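Long-range contacts in quinoline 2-oxidoreductase medium subunit (Pseudomonas putida, PDB 1T3Q), which binds FAD as the flavoprotein subunit of a molybdenum hydroxylase acting on quinoline, and probably takes part in its electron transfer: residues E16-L21 against G163-R168; Y8-S13 against L53-E58; A133-A138 against V146-F151. All coordinates share one frame; numbering follows the deposited sequence.

Contact 1: E16-L21 against G163-R168. With FAD (flavin-adenine dinucleotide), chain R.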
loop_
_atom_site.group_PDB
_atom_site.type_symbol
_atom_site.label_atom_id
_atom_site.label_comp_id
_atom_site.label_asym_id
_atom_site.label_seq_id
_atom_site.Cartn_x
_atom_site.Cartn_y
_atom_site.Cartn_z
ATOM N N GLU C 16 -0.961 -45.705 -24.514
ATOM C CA GLU C 16 -0.458 -44.378 -24.833
ATOM C C GLU C 16 0.633 -43.988 -23.834
ATOM O O GLU C 16 1.636 -43.381 -24.211
ATOM C CB GLU C 16 -1.587 -43.345 -24.817
ATOM C CG GLU C 16 -1.112 -41.949 -25.177
ATOM C CD GLU C 16 -2.254 -40.963 -25.344
ATOM O OE1 GLU C 16 -1.972 -39.754 -25.469
ATOM O OE2 GLU C 16 -3.430 -41.397 -25.356
ATOM N N VAL C 17 0.438 -44.342 -22.566
ATOM C CA VAL C 17 1.434 -44.044 -21.535
ATOM C C VAL C 17 2.744 -44.718 -21.931
ATOM O O VAL C 17 3.801 -44.091 -21.954
ATOM C CB VAL C 17 1.012 -44.600 -20.151
ATOM C CG1 VAL C 17 2.180 -44.523 -19.175
ATOM C CG2 VAL C 17 -0.169 -43.821 -19.615
ATOM N N ILE C 18 2.658 -46.007 -22.240
ATOM C CA ILE C 18 3.820 -46.791 -22.639
ATOM C C ILE C 18 4.493 -46.188 -23.869
ATOM O O ILE C 18 5.720 -46.135 -23.957
ATOM C CB ILE C 18 3.404 -48.255 -22.933
ATOM C CG1 ILE C 18 2.977 -48.932 -21.627
ATOM C CG2 ILE C 18 4.551 -49.012 -23.595
ATOM C CD1 ILE C 18 2.336 -50.292 -21.809
ATOM N N GLN C 19 3.682 -45.721 -24.811
ATOM C CA GLN C 19 4.197 -45.130 -26.037
ATOM C C GLN C 19 4.978 -43.847 -25.751
ATOM O O GLN C 19 6.062 -43.630 -26.298
ATOM C CB GLN C 19 3.038 -44.841 -26.995
ATOM C CG GLN C 19 3.452 -44.685 -28.449
ATOM C CD GLN C 19 4.211 -43.402 -28.712
ATOM O OE1 GLN C 19 5.304 -43.417 -29.287
ATOM N NE2 GLN C 19 3.633 -42.277 -28.301
ATOM N N VAL C 20 4.427 -42.998 -24.889
ATOM C CA VAL C 20 5.085 -41.745 -24.550
ATOM C C VAL C 20 6.414 -41.987 -23.840
ATOM O O VAL C 20 7.431 -41.398 -24.199
ATOM C CB VAL C 20 4.186 -40.862 -23.656
ATOM C CG1 VAL C 20 4.910 -39.564 -23.311
ATOM C CG2 VAL C 20 2.875 -40.562 -24.374
ATOM N N LEU C 21 6.411 -42.860 -22.836
ATOM C CA LEU C 21 7.637 -43.159 -22.101
ATOM C C LEU C 21 8.670 -43.776 -23.036
ATOM O O LEU C 21 9.870 -43.529 -22.921
ATOM C CB LEU C 21 7.348 -44.132 -20.963
ATOM C CG LEU C 21 6.403 -43.630 -19.873
ATOM C CD1 LEU C 21 6.032 -44.780 -18.956
ATOM C CD2 LEU C 21 7.075 -42.507 -19.094
ATOM N N GLY C 163 10.808 -47.429 -19.540
ATOM C CA GLY C 163 9.545 -47.453 -20.254
ATOM C C GLY C 163 8.466 -48.382 -19.727
ATOM O O GLY C 163 7.367 -48.417 -20.280
ATOM N N GLU C 164 8.755 -49.131 -18.669
ATOM C CA GLU C 164 7.765 -50.053 -18.119
ATOM C C GLU C 164 6.818 -49.406 -17.119
ATOM O O GLU C 164 7.163 -48.423 -16.461
ATOM C CB GLU C 164 8.449 -51.244 -17.458
ATOM C CG GLU C 164 9.210 -52.128 -18.421
ATOM C CD GLU C 164 9.623 -53.427 -17.780
ATOM O OE1 GLU C 164 10.286 -53.378 -16.721
ATOM O OE2 GLU C 164 9.282 -54.497 -18.329
ATOM N N VAL C 165 5.623 -49.978 -17.003
ATOM C CA VAL C 165 4.609 -49.469 -16.089
ATOM C C VAL C 165 4.071 -50.587 -15.201
ATOM O O VAL C 165 3.595 -51.603 -15.695
ATOM C CB VAL C 165 3.415 -48.845 -16.868
ATOM C CG1 VAL C 165 2.382 -48.301 -15.894
ATOM C CG2 VAL C 165 3.904 -47.743 -17.797
ATOM N N LEU C 166 4.172 -50.404 -13.887
ATOM C CA LEU C 166 3.656 -51.377 -12.937
ATOM C C LEU C 166 2.147 -51.212 -13.079
ATOM O O LEU C 166 1.623 -50.113 -12.907
ATOM C CB LEU C 166 4.087 -51.012 -11.512
ATOM C CG LEU C 166 4.266 -52.141 -10.493
ATOM C CD1 LEU C 166 4.367 -51.540 -9.099
ATOM C CD2 LEU C 166 3.115 -53.120 -10.565
ATOM N N VAL C 167 1.443 -52.290 -13.398
ATOM C CA VAL C 167 0.003 -52.202 -13.589
ATOM C C VAL C 167 -0.819 -52.591 -12.373
ATOM O O VAL C 167 -1.788 -51.918 -12.023
ATOM C CB VAL C 167 -0.434 -53.072 -14.781
ATOM C CG1 VAL C 167 -1.954 -53.099 -14.883
ATOM C CG2 VAL C 167 0.178 -52.519 -16.055
ATOM N N ARG C 168 -0.449 -53.690 -11.736
ATOM C CA ARG C 168 -1.180 -54.141 -10.566
ATOM C C ARG C 168 -0.334 -55.093 -9.750
ATOM O O ARG C 168 0.708 -55.567 -10.199
ATOM C CB ARG C 168 -2.480 -54.844 -10.976
ATOM C CG ARG C 168 -2.267 -56.100 -11.806
ATOM C CD ARG C 168 -3.555 -56.899 -11.971
ATOM N NE ARG C 168 -3.306 -58.143 -12.696
ATOM C CZ ARG C 168 -3.026 -58.204 -13.993
ATOM N NH1 ARG C 168 -2.804 -59.376 -14.569
ATOM N NH2 ARG C 168 -2.987 -57.097 -14.721
HETATM P PA FAD R . 4.946 -40.813 -7.131
HETATM O O1A FAD R . 5.667 -39.944 -6.162
HETATM O O2A FAD R . 4.274 -40.246 -8.141
HETATM O O5B FAD R . 6.164 -41.471 -7.754
HETATM C C5B FAD R . 6.932 -42.574 -7.173
HETATM C C4B FAD R . 8.026 -43.052 -8.220
HETATM O O4B FAD R . 7.457 -44.250 -8.884
HETATM C C3B FAD R . 8.457 -42.111 -9.397
HETATM O O3B FAD R . 9.788 -42.316 -9.764
HETATM C C2B FAD R . 7.426 -42.489 -10.504
HETATM O O2B FAD R . 7.917 -42.245 -11.799
HETATM C C1B FAD R . 7.302 -43.972 -10.318
HETATM N N9A FAD R . 5.981 -44.528 -10.612
HETATM C C8A FAD R . 4.785 -44.208 -10.003
HETATM N N7A FAD R . 3.795 -45.037 -10.329
HETATM C C5A FAD R . 4.363 -45.930 -11.207
HETATM C C6A FAD R . 3.815 -47.124 -11.926
HETATM N N6A FAD R . 2.569 -47.520 -11.857
HETATM N N1A FAD R . 4.731 -47.794 -12.728
HETATM C C2A FAD R . 6.050 -47.407 -12.837
HETATM N N3A FAD R . 6.632 -46.334 -12.228
HETATM C C4A FAD R . 5.738 -45.589 -11.465
HETATM N N1 FAD R . 5.997 -43.922 2.455
HETATM C C2 FAD R . 6.063 -44.977 3.273
HETATM O O2 FAD R . 6.291 -46.088 2.865
HETATM N N3 FAD R . 6.062 -44.819 4.700
HETATM C C4 FAD R . 6.081 -43.562 5.301
HETATM O O4 FAD R . 6.120 -43.488 6.508
HETATM C C4X FAD R . 6.091 -42.393 4.415
HETATM N N5 FAD R . 6.114 -41.124 4.938
HETATM C C5X FAD R . 6.016 -40.055 4.066
HETATM C C6 FAD R . 6.046 -38.737 4.629
HETATM C C7 FAD R . 5.949 -37.600 3.826
HETATM C C7M FAD R . 6.019 -36.232 4.469
HETATM C C8 FAD R . 5.784 -37.744 2.360
HETATM C C8M FAD R . 5.667 -36.558 1.432
HETATM C C9 FAD R . 5.728 -39.044 1.789
HETATM C C9A FAD R . 5.858 -40.200 2.624
HETATM N N10 FAD R . 5.838 -41.575 2.119
HETATM C C10 FAD R . 5.987 -42.640 2.955
HETATM C "C1'" FAD R . 5.842 -41.779 0.645
HETATM C "C2'" FAD R . 4.450 -42.184 0.080
HETATM O "O2'" FAD R . 4.168 -43.541 0.435
HETATM C "C3'" FAD R . 4.543 -41.993 -1.436
HETATM O "O3'" FAD R . 3.208 -41.721 -1.884
HETATM C "C4'" FAD R . 5.091 -43.238 -2.185
HETATM O "O4'" FAD R . 6.405 -43.578 -1.734
HETATM C "C5'" FAD R . 5.144 -42.876 -3.642
HETATM O "O5'" FAD R . 3.758 -43.132 -4.295
HETATM P P FAD R . 3.180 -42.084 -5.208
HETATM O O1P FAD R . 1.860 -42.680 -5.712
HETATM O O2P FAD R . 3.123 -40.820 -4.635
HETATM O O3P FAD R . 4.077 -41.972 -6.370
HETATM O O HOH W 1 7.594 -47.601 -22.847
#
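Val165, the first residue of strand 165-172, sends one methyl to helix 14-23 and the other to the FAD adenine. Its CB points at the helix, and there the two branches part. CG2, anti to the carbonyl carbon, is touched by three helix side chains: Leu21 CD1 lies 3.8 Å from Val165 CG2, Val17 CG1 comes to 3.9 Å of the same methyl, and Ile18 CG1 packs slightly farther off. Val17 and Leu21, one helical turn apart, each meet the valine at about a right angle, while Ile18 slants across it. Val165 CG1, anti to the backbone N (chi1 -179°), turns instead to the adenine and stands 4.0 Å from FAD N1A. Cut back to an alanine, this residue would probably leave Leu21 CD1, Val17 CG1 and the adenine near N1A without the methyls that lie against them.

Ahead of the strand, Gly163 passes close to the end of the helix segment, its CA 4.0 Å from Leu21 CB. Its positive phi of 82° would press a side chain against the preceding carbonyl oxygen, which suits a glycine. A single water ties the backbones together, donating to Ile18 O at 2.6 Å and to Gly163 O at 2.7 Å; no direct hydrogen bond joins the two segments.

One residue on, the strand itself reads the adenine: Leu166 N donates to FAD N1A at 2.9 Å, and FAD N6A donates back to Leu166 O at 3.0 Å (165°). Ile29, another FAD-binding residue, touches both Leu21 and Val165 from strand 28-30. Apolar packing thus seats the strand on the helix, while the two main-chain bonds are consistent with recognition of adenine: the paired donor and acceptor match its N1 and N6 in turn.

Contact 2: Y8-S13 against L53-E58; sequences YRAPAS and LRNVSE
Asn55 makes the direct hydrogen bond of this contact, ND2 donating to Ala10 O at 2.7 Å with an N-H...O angle of 161°. The acceptor lies in the plane of the asparagine amide, yet the donor stands above the Ala10 carbonyl plane, 36° out of it. With CG anti to its own carbonyl carbon, Asn55 reaches out alongside residues 10-12, bringing ND2 to Ala10 and CB to one side of the Pro11 carbonyl, 3.3 Å from Pro11 O.

Water carries the other polar links. One molecule donates to Pro11 O and accepts from Asn55 N, both at 2.7 Å, tying backbone to backbone beside the Asn55 hydrogen bond. A second bridges the ends of Tyr8 and Arg54, donating to Tyr8 OH and accepting from Arg54 NH1. The tyrosine hydroxyl is also bonded to Asp52, and Arg54 NH2 reaches Glu76 O of the neighbouring small subunit.

The remaining contacts are mostly van der Waals. Tyr8 and Arg54 cross at about a right angle, the hydroxyl 3.8 Å from Arg54 CD, with ring and guanidinium planes 62° apart; a bend at chi3 lets the arginine turn its head toward the bridging water. Ala10 CB faces Arg54 CG, and Val56 CG2 lies 3.8 Å from Pro11 O. Ala12 CA makes a CH...O contact with Asn55 O at 3.5 Å.

Leu53 to Val56 form a type I beta turn, closed by Val56 N to Leu53 O, and Ser13 takes the N-cap of helix 14-23, its OG in a weak hydrogen bond to Glu16 N. The contact thus pairs the C-terminal exits of strands 7-9 and 49-52, neighbours in the small parallel sheet of the FAD-binding domain: one leads into a capped helix, the other into a turn.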
loop_
_atom_site.group_PDB
_atom_site.type_symbol
_atom_site.label_atom_id
_atom_site.label_comp_id
_atom_site.label_asym_id
_atom_site.label_seq_id
_atom_site.Cartn_x
_atom_site.Cartn_y
_atom_site.Cartn_z
ATOM N N TYR C 8 3.781 -31.976 -19.551
ATOM C CA TYR C 8 2.867 -32.876 -18.856
ATOM C C TYR C 8 1.829 -33.506 -19.772
ATOM O O TYR C 8 1.286 -32.846 -20.656
ATOM C CB TYR C 8 2.153 -32.099 -17.749
ATOM C CG TYR C 8 1.061 -32.854 -17.024
ATOM C CD1 TYR C 8 1.348 -33.656 -15.915
ATOM C CD2 TYR C 8 -0.274 -32.726 -17.416
ATOM C CE1 TYR C 8 0.329 -34.306 -15.209
ATOM C CE2 TYR C 8 -1.296 -33.370 -16.721
ATOM C CZ TYR C 8 -0.989 -34.156 -15.619
ATOM O OH TYR C 8 -2.005 -34.776 -14.928
ATOM N N ARG C 9 1.563 -34.787 -19.544
ATOM C CA ARG C 9 0.573 -35.534 -20.309
ATOM C C ARG C 9 -0.139 -36.503 -19.375
ATOM O O ARG C 9 0.477 -37.073 -18.475
ATOM C CB ARG C 9 1.235 -36.321 -21.450
ATOM C CG ARG C 9 1.746 -35.451 -22.577
ATOM C CD ARG C 9 2.255 -36.277 -23.755
ATOM N NE ARG C 9 1.208 -37.075 -24.393
ATOM C CZ ARG C 9 1.341 -37.642 -25.589
ATOM N NH1 ARG C 9 2.472 -37.493 -26.267
ATOM N NH2 ARG C 9 0.351 -38.356 -26.111
ATOM N N ALA C 10 -1.438 -36.675 -19.589
ATOM C CA ALA C 10 -2.241 -37.586 -18.782
ATOM C C ALA C 10 -3.101 -38.414 -19.736
ATOM O O ALA C 10 -4.309 -38.210 -19.841
ATOM C CB ALA C 10 -3.124 -36.799 -17.820
ATOM N N PRO C 11 -2.476 -39.360 -20.453
ATOM C CA PRO C 11 -3.184 -40.220 -21.408
ATOM C C PRO C 11 -4.322 -41.050 -20.823
ATOM O O PRO C 11 -4.286 -41.466 -19.663
ATOM C CB PRO C 11 -2.064 -41.071 -22.011
ATOM C CG PRO C 11 -0.991 -41.042 -20.983
ATOM C CD PRO C 11 -1.035 -39.649 -20.445
ATOM N N ALA C 12 -5.333 -41.289 -21.650
ATOM C CA ALA C 12 -6.511 -42.041 -21.238
ATOM C C ALA C 12 -6.335 -43.549 -21.320
ATOM O O ALA C 12 -7.242 -44.296 -20.949
ATOM C CB ALA C 12 -7.708 -41.613 -22.075
ATOM N N SER C 13 -5.182 -44.005 -21.806
ATOM C CA SER C 13 -4.947 -45.438 -21.913
ATOM C C SER C 13 -3.513 -45.823 -21.580
ATOM O O SER C 13 -2.588 -45.024 -21.736
ATOM C CB SER C 13 -5.286 -45.939 -23.322
ATOM O OG SER C 13 -4.252 -45.633 -24.242
ATOM N N LEU C 53 -0.793 -41.028 -14.600
ATOM C CA LEU C 53 -1.577 -42.239 -14.818
ATOM C C LEU C 53 -3.015 -42.048 -14.337
ATOM O O LEU C 53 -3.794 -43.001 -14.317
ATOM C CB LEU C 53 -0.946 -43.420 -14.068
ATOM C CG LEU C 53 0.515 -43.750 -14.387
ATOM C CD1 LEU C 53 0.971 -44.911 -13.523
ATOM C CD2 LEU C 53 0.665 -44.094 -15.864
ATOM N N ARG C 54 -3.375 -40.817 -13.978
ATOM C CA ARG C 54 -4.716 -40.532 -13.466
ATOM C C ARG C 54 -5.878 -40.959 -14.359
ATOM O O ARG C 54 -6.952 -41.284 -13.856
ATOM C CB ARG C 54 -4.870 -39.037 -13.139
ATOM C CG ARG C 54 -4.767 -38.098 -14.329
ATOM C CD ARG C 54 -5.158 -36.663 -13.957
ATOM N NE ARG C 54 -6.538 -36.583 -13.468
ATOM C CZ ARG C 54 -7.168 -35.450 -13.161
ATOM N NH1 ARG C 54 -6.552 -34.283 -13.287
ATOM N NH2 ARG C 54 -8.415 -35.487 -12.716
ATOM N N ASN C 55 -5.678 -40.964 -15.673
ATOM C CA ASN C 55 -6.762 -41.329 -16.582
ATOM C C ASN C 55 -6.781 -42.768 -17.085
ATOM O O ASN C 55 -7.516 -43.089 -18.018
ATOM C CB ASN C 55 -6.788 -40.375 -17.777
ATOM C CG ASN C 55 -7.011 -38.940 -17.362
ATOM O OD1 ASN C 55 -7.861 -38.658 -16.520
ATOM N ND2 ASN C 55 -6.256 -38.024 -17.954
ATOM N N VAL C 56 -5.982 -43.631 -16.473
ATOM C CA VAL C 56 -5.940 -45.037 -16.868
ATOM C C VAL C 56 -6.770 -45.781 -15.822
ATOM O O VAL C 56 -6.238 -46.334 -14.865
ATOM C CB VAL C 56 -4.490 -45.561 -16.880
ATOM C CG1 VAL C 56 -4.436 -46.944 -17.516
ATOM C CG2 VAL C 56 -3.598 -44.587 -17.645
ATOM N N SER C 57 -8.085 -45.780 -16.029
ATOM C CA SER C 57 -9.038 -46.385 -15.100
ATOM C C SER C 57 -8.721 -47.775 -14.567
ATOM O O SER C 57 -8.893 -48.033 -13.371
ATOM C CB SER C 57 -10.442 -46.388 -15.716
ATOM O OG SER C 57 -10.489 -47.192 -16.881
ATOM N N GLU C 58 -8.262 -48.674 -15.430
ATOM C CA GLU C 58 -7.960 -50.028 -14.982
ATOM C C GLU C 58 -6.958 -50.075 -13.829
ATOM O O GLU C 58 -6.990 -50.997 -13.017
ATOM C CB GLU C 58 -7.441 -50.881 -16.142
ATOM C CG GLU C 58 -6.272 -50.275 -16.888
ATOM C CD GLU C 58 -6.702 -49.567 -18.159
ATOM O OE1 GLU C 58 -7.615 -48.712 -18.096
ATOM O OE2 GLU C 58 -6.116 -49.868 -19.222
HETATM O O HOH W 2 -4.512 -33.724 -15.046
HETATM O O HOH W 3 -3.541 -40.554 -17.260
HETATM O O HOH W 4 -8.473 -45.989 -19.085
#

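Contact 3: A133-A138 against V146-F151; sequences ATMYIA and VSATDF
A beta hairpin, strands 134-139 and 142-147, forms one edge of the antiparallel sheet within this chain, and this contact covers its open end, where the second strand runs straight into helix 148-151. Met135 and Val146 form a hydrogen-bonded pair: Met135 N donates to Val146 O at 2.7 Å, nearly along the C=O axis, and Val146 N returns a bond to Met135 O. Thr134 and Ser147 are the adjoining non-hydrogen-bonded pair. Past the strand, Ala148 N still reaches back to Ala133 O at 2.8 Å, so the first helical residue stays tied to the hairpin.

On the face bearing Met135, Val146 and Ile137, the helix drops Phe151 against the strands. Met135, bent at chi2 (70°), lays CG over the ring face, a CH-pi contact 4.2 Å from the Phe151 centroid; its SD sits obliquely at 4.9 Å from that centroid, a Met-aromatic contact, and CE folds on to meet Ala148 CB. Ile137 CD1 comes instead to the ring's edge, in its plane, 3.8 Å from Phe151 CE1, while also touching Val146 CG1. Leu115 of helix 111-117 packs on both Met135 and Phe151. Ser147 N-caps the short helix, its OG accepting from Asp150 N at 3.1 Å with an N-H...O angle of 160°.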
loop_
_atom_site.group_PDB
_atom_site.type_symbol
_atom_site.label_atom_id
_atom_site.label_comp_id
_atom_site.label_asym_id
_atom_site.label_seq_id
_atom_site.Cartn_x
_atom_site.Cartn_y
_atom_site.Cartn_z
ATOM N N ALA C 133 3.704 -61.458 -2.876
ATOM C CA ALA C 133 2.873 -60.927 -3.943
ATOM C C ALA C 133 3.592 -60.995 -5.287
ATOM O O ALA C 133 4.802 -61.221 -5.353
ATOM C CB ALA C 133 2.476 -59.489 -3.632
ATOM N N THR C 134 2.829 -60.804 -6.357
ATOM C CA THR C 134 3.375 -60.815 -7.705
ATOM C C THR C 134 3.068 -59.480 -8.379
ATOM O O THR C 134 1.949 -58.985 -8.290
ATOM C CB THR C 134 2.746 -61.939 -8.558
ATOM O OG1 THR C 134 3.025 -63.212 -7.958
ATOM C CG2 THR C 134 3.307 -61.912 -9.976
ATOM N N MET C 135 4.061 -58.896 -9.040
ATOM C CA MET C 135 3.858 -57.640 -9.747
ATOM C C MET C 135 3.668 -57.917 -11.227
ATOM O O MET C 135 4.361 -58.760 -11.802
ATOM C CB MET C 135 5.062 -56.703 -9.597
ATOM C CG MET C 135 5.020 -55.809 -8.382
ATOM S SD MET C 135 5.237 -56.764 -6.910
ATOM C CE MET C 135 5.780 -55.487 -5.758
ATOM N N TYR C 136 2.727 -57.206 -11.837
ATOM C CA TYR C 136 2.484 -57.349 -13.263
ATOM C C TYR C 136 2.910 -56.037 -13.896
ATOM O O TYR C 136 2.371 -54.975 -13.583
ATOM C CB TYR C 136 1.017 -57.676 -13.527
ATOM C CG TYR C 136 0.682 -59.074 -13.060
ATOM C CD1 TYR C 136 0.467 -59.346 -11.708
ATOM C CD2 TYR C 136 0.677 -60.145 -13.954
ATOM C CE1 TYR C 136 0.260 -60.649 -11.255
ATOM C CE2 TYR C 136 0.474 -61.455 -13.511
ATOM C CZ TYR C 136 0.268 -61.698 -12.161
ATOM O OH TYR C 136 0.085 -62.988 -11.714
ATOM N N ILE C 137 3.907 -56.132 -14.771
ATOM C CA ILE C 137 4.498 -54.976 -15.427
ATOM C C ILE C 137 4.239 -54.935 -16.927
ATOM O O ILE C 137 4.496 -55.911 -17.634
ATOM C CB ILE C 137 6.018 -54.975 -15.175
ATOM C CG1 ILE C 137 6.279 -55.029 -13.663
ATOM C CG2 ILE C 137 6.653 -53.747 -15.803
ATOM C CD1 ILE C 137 7.707 -55.375 -13.282
ATOM N N ALA C 138 3.749 -53.797 -17.406
ATOM C CA ALA C 138 3.453 -53.631 -18.821
ATOM C C ALA C 138 4.543 -52.880 -19.569
ATOM O O ALA C 138 5.195 -51.982 -19.030
ATOM C CB ALA C 138 2.121 -52.913 -18.996
ATOM N N VAL C 146 6.619 -60.675 -11.994
ATOM C CA VAL C 146 7.825 -60.881 -11.213
ATOM C C VAL C 146 7.394 -60.883 -9.756
ATOM O O VAL C 146 6.452 -60.182 -9.388
ATOM C CB VAL C 146 8.843 -59.750 -11.470
ATOM C CG1 VAL C 146 8.241 -58.413 -11.097
ATOM C CG2 VAL C 146 10.116 -60.010 -10.692
ATOM N N SER C 147 8.056 -61.683 -8.928
ATOM C CA SER C 147 7.689 -61.734 -7.519
ATOM C C SER C 147 8.049 -60.411 -6.866
ATOM O O SER C 147 8.939 -59.696 -7.337
ATOM C CB SER C 147 8.425 -62.867 -6.802
ATOM O OG SER C 147 9.783 -62.539 -6.585
ATOM N N ALA C 148 7.349 -60.090 -5.782
ATOM C CA ALA C 148 7.590 -58.858 -5.046
ATOM C C ALA C 148 9.031 -58.841 -4.547
ATOM O O ALA C 148 9.672 -57.791 -4.516
ATOM C CB ALA C 148 6.624 -58.756 -3.869
ATOM N N THR C 149 9.539 -60.008 -4.162
ATOM C CA THR C 149 10.911 -60.108 -3.676
ATOM C C THR C 149 11.920 -59.733 -4.761
ATOM O O THR C 149 12.883 -59.018 -4.490
ATOM C CB THR C 149 11.224 -61.532 -3.159
ATOM O OG1 THR C 149 10.375 -61.830 -2.044
ATOM C CG2 THR C 149 12.681 -61.634 -2.713
ATOM N N ASP C 150 11.705 -60.212 -5.986
ATOM C CA ASP C 150 12.617 -59.889 -7.085
ATOM C C ASP C 150 12.432 -58.455 -7.555
ATOM O O ASP C 150 13.374 -57.828 -8.048
ATOM C CB ASP C 150 12.403 -60.821 -8.286
ATOM C CG ASP C 150 13.052 -62.178 -8.101
ATOM O OD1 ASP C 150 14.052 -62.269 -7.357
ATOM O OD2 ASP C 150 12.574 -63.154 -8.718
ATOM N N PHE C 151 11.213 -57.945 -7.414
ATOM C CA PHE C 151 10.903 -56.585 -7.834
ATOM C C PHE C 151 11.727 -55.558 -7.064
ATOM O O PHE C 151 12.296 -54.638 -7.658
ATOM C CB PHE C 151 9.417 -56.289 -7.627
ATOM C CG PHE C 151 8.989 -54.951 -8.158
ATOM C CD1 PHE C 151 8.748 -54.773 -9.520
ATOM C CD2 PHE C 151 8.864 -53.856 -7.307
ATOM C CE1 PHE C 151 8.390 -53.524 -10.023
ATOM C CE2 PHE C 151 8.506 -52.603 -7.802
ATOM C CZ PHE C 151 8.270 -52.437 -9.164
#

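How the contacts relate
All three contacts lie within the FAD-binding domain. Contacts 1 and 2 have centres about 10 Å apart and interlock along the chain: strand 7-9 leads into helix 14-23, and the Glu16-Arg9 salt bridge and Val17 on Pro11 join them directly. Contact 3, its centre about 15 Å from that of contact 1, lies wholly between residues 21 and 163 in sequence; strands 134-139 and 165-172 are neighbours in the antiparallel sheet. Contacts 2 and 3 follow one another along the chain, centres about 22 Å apart, without touching. Contact 1 is therefore the middle piece, joining the small parallel sheet and its helix to the larger antiparallel sheet where the adenine binds.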